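Local coordinates for protein carboxylic ester hydrolase (Aspergillus niger, PDB 7K4O) that probably hydrolyses the ester bonds of tannins, as a secreted fungal serine esterase of the tannase family, at residues Thr84-Arg89 against Asn168-Ser173. Numbering follows the deposited sequence. Where two conformers were deposited one is given.
Sequences TDFQNR and NVYGMS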
loop_
_atom_site.group_PDB
_atom_site.type_symbol
_atom_site.label_atom_id
_atom_site.label_comp_id
_atom_site.label_asym_id
_atom_site.label_seq_id
_atom_site.Cartn_x
_atom_site.Cartn_y
_atom_site.Cartn_z
ATOM N N THR A 84 12.443 2.056 30.284
ATOM C CA THR A 84 13.886 1.896 29.997
ATOM C C THR A 84 14.094 1.582 28.522
ATOM O O THR A 84 15.202 1.729 28.070
ATOM C CB THR A 84 14.553 0.886 30.946
ATOM O OG1 THR A 84 13.878 -0.372 30.867
ATOM C CG2 THR A 84 14.568 1.421 32.357
ATOM N N ASP A 85 13.044 1.215 27.781
ATOM C CA ASP A 85 13.156 0.882 26.351
ATOM C C ASP A 85 12.618 2.010 25.438
ATOM O O ASP A 85 12.874 1.934 24.253
ATOM C CB ASP A 85 12.309 -0.350 26.047
ATOM C CG ASP A 85 12.845 -1.648 26.672
ATOM O OD1 ASP A 85 14.088 -1.750 26.795
ATOM O OD2 ASP A 85 11.996 -2.564 26.978
ATOM N N PHE A 86 11.965 2.990 26.005
ATOM C CA PHE A 86 11.387 4.115 25.212
ATOM C C PHE A 86 12.524 4.993 24.690
ATOM O O PHE A 86 13.486 5.336 25.450
ATOM C CB PHE A 86 10.471 4.937 26.081
ATOM C CG PHE A 86 9.895 6.131 25.365
ATOM C CD1 PHE A 86 9.066 5.987 24.252
ATOM C CD2 PHE A 86 10.228 7.413 25.749
ATOM C CE1 PHE A 86 8.569 7.113 23.613
ATOM C CE2 PHE A 86 9.697 8.535 25.137
ATOM C CZ PHE A 86 8.869 8.383 24.057
ATOM N N GLN A 87 12.471 5.328 23.416
ATOM C CA GLN A 87 13.565 6.066 22.722
ATOM C C GLN A 87 13.029 7.324 22.035
ATOM O O GLN A 87 13.570 7.674 20.952
ATOM C CB GLN A 87 14.276 5.124 21.755
ATOM C CG GLN A 87 14.978 4.039 22.556
ATOM C CD GLN A 87 16.076 3.264 21.886
ATOM O OE1 GLN A 87 16.033 2.910 20.733
ATOM N NE2 GLN A 87 17.066 2.922 22.689
ATOM N N ASN A 88 12.048 7.984 22.602
ATOM C CA ASN A 88 11.591 9.301 22.120
ATOM C C ASN A 88 11.073 9.119 20.678
ATOM O O ASN A 88 11.330 9.979 19.812
ATOM C CB ASN A 88 12.656 10.414 22.204
ATOM C CG ASN A 88 12.962 10.819 23.628
ATOM O OD1 ASN A 88 12.463 10.199 24.572
ATOM N ND2 ASN A 88 13.624 11.961 23.780
ATOM N N ARG A 89 10.250 8.081 20.471
ATOM C CA ARG A 89 9.670 7.801 19.154
ATOM C C ARG A 89 8.175 7.556 19.308
ATOM O O ARG A 89 7.738 6.945 20.291
ATOM C CB ARG A 89 10.373 6.625 18.475
ATOM C CG ARG A 89 11.848 6.897 18.177
ATOM C CD ARG A 89 12.569 5.659 17.603
ATOM N NE ARG A 89 13.985 5.976 17.427
ATOM C CZ ARG A 89 14.997 5.237 17.854
ATOM N NH1 ARG A 89 14.777 4.065 18.419
ATOM N NH2 ARG A 89 16.239 5.719 17.749
ATOM N N ASN A 168 3.532 13.093 27.585
ATOM C CA ASN A 168 3.133 13.226 29.006
ATOM C C ASN A 168 3.563 11.986 29.789
ATOM O O ASN A 168 4.111 12.136 30.907
ATOM C CB ASN A 168 1.652 13.484 29.155
ATOM C CG ASN A 168 1.193 14.815 28.592
ATOM O OD1 ASN A 168 1.996 15.743 28.525
ATOM N ND2 ASN A 168 -0.078 14.910 28.192
ATOM N N VAL A 169 3.344 10.791 29.265
ATOM C CA VAL A 169 3.464 9.556 30.066
ATOM C C VAL A 169 4.931 9.257 30.349
ATOM O O VAL A 169 5.219 8.756 31.450
ATOM C CB VAL A 169 2.679 8.400 29.432
ATOM C CG1 VAL A 169 3.477 7.756 28.363
ATOM C CG2 VAL A 169 2.236 7.409 30.509
ATOM N N TYR A 170 5.853 9.663 29.475
ATOM C CA TYR A 170 7.296 9.406 29.659
ATOM C C TYR A 170 7.979 10.635 30.274
ATOM O O TYR A 170 9.209 10.586 30.424
ATOM C CB TYR A 170 7.943 8.995 28.361
ATOM C CG TYR A 170 7.482 7.623 27.879
ATOM C CD1 TYR A 170 7.816 6.459 28.570
ATOM C CD2 TYR A 170 6.694 7.487 26.750
ATOM C CE1 TYR A 170 7.422 5.203 28.135
ATOM C CE2 TYR A 170 6.324 6.250 26.290
ATOM C CZ TYR A 170 6.599 5.105 27.023
ATOM O OH TYR A 170 6.250 3.891 26.510
ATOM N N GLY A 171 7.235 11.679 30.578
ATOM C CA GLY A 171 7.812 12.885 31.241
ATOM C C GLY A 171 8.739 13.648 30.326
ATOM O O GLY A 171 9.760 14.228 30.820
ATOM N N MET A 172 8.440 13.684 29.034
ATOM C CA MET A 172 9.256 14.476 28.082
ATOM C C MET A 172 9.035 15.965 28.345
ATOM O O MET A 172 7.907 16.430 28.566
ATOM C CB MET A 172 8.898 14.150 26.636
ATOM C CG MET A 172 9.224 12.723 26.264
ATOM S SD MET A 172 8.863 12.296 24.564
ATOM C CE MET A 172 10.080 13.304 23.723
ATOM N N SER A 173 10.076 16.779 28.242
ATOM C CA SER A 173 9.893 18.232 28.371
ATOM C C SER A 173 9.369 18.768 27.059
ATOM O O SER A 173 9.504 18.110 26.026
ATOM C CB SER A 173 11.219 18.872 28.777
ATOM O OG SER A 173 12.050 18.874 27.618
#
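F86 lays its ring over that of Y170: the centroids are 3.7 Å apart and the planes only 7° from parallel, a face-to-face stack with the rings slightly displaced, so that Y170 CD2 lies over the middle of the F86 ring. Its closest point is F86 CD1 at 3.4 Å from Y170 CE2, while F86 CB also sits over the tyrosine face as a CH-pi donor. With CG anti to the backbone N (chi1 177°), the phenylalanine ring lies beside its own carbonyl carbon, one face against the backbone N of N88 and the other turned to Y170; this flat, apolar side chain thus fills a slot between loop backbone and tyrosine. Y170 is itself layered, with V169 CG1 over the rim of its second face, and these two neighbours hold its ring flat. Tyrosine suits this half-exposed place because its ring can stack while its hydroxyl stays polar; Y170 OH hydrogen-bonds to the carbonyl oxygen of P81, which fixes the hydroxyl end and ties it to the end of strand 74-81.

M172 comes to the rim of the F86 ring, not its face. The sulfur lies near the ring plane, with SD 3.9 Å from F86 CE2, a Met-aromatic contact at the edge. The bend at chi3 (68°) turns the methyl toward the amide of N88, where M172 CE and N88 ND2 approach to 3.8 Å in simple van der Waals contact. Between Y170 and M172, G171 takes a positive phi, readily adopted without a side chain, and turns the chain out of the helix; the side chains on either side of it both point toward the loop.

No hydrogen bond joins the segments; aromatic and sulfur contacts hold the loop between strands 74-81 and 89-93 to the C-terminal end of helix 144-169, which closes in a Schellman motif at the surface of this tannase-family, alpha/beta-hydrolase-clan domain.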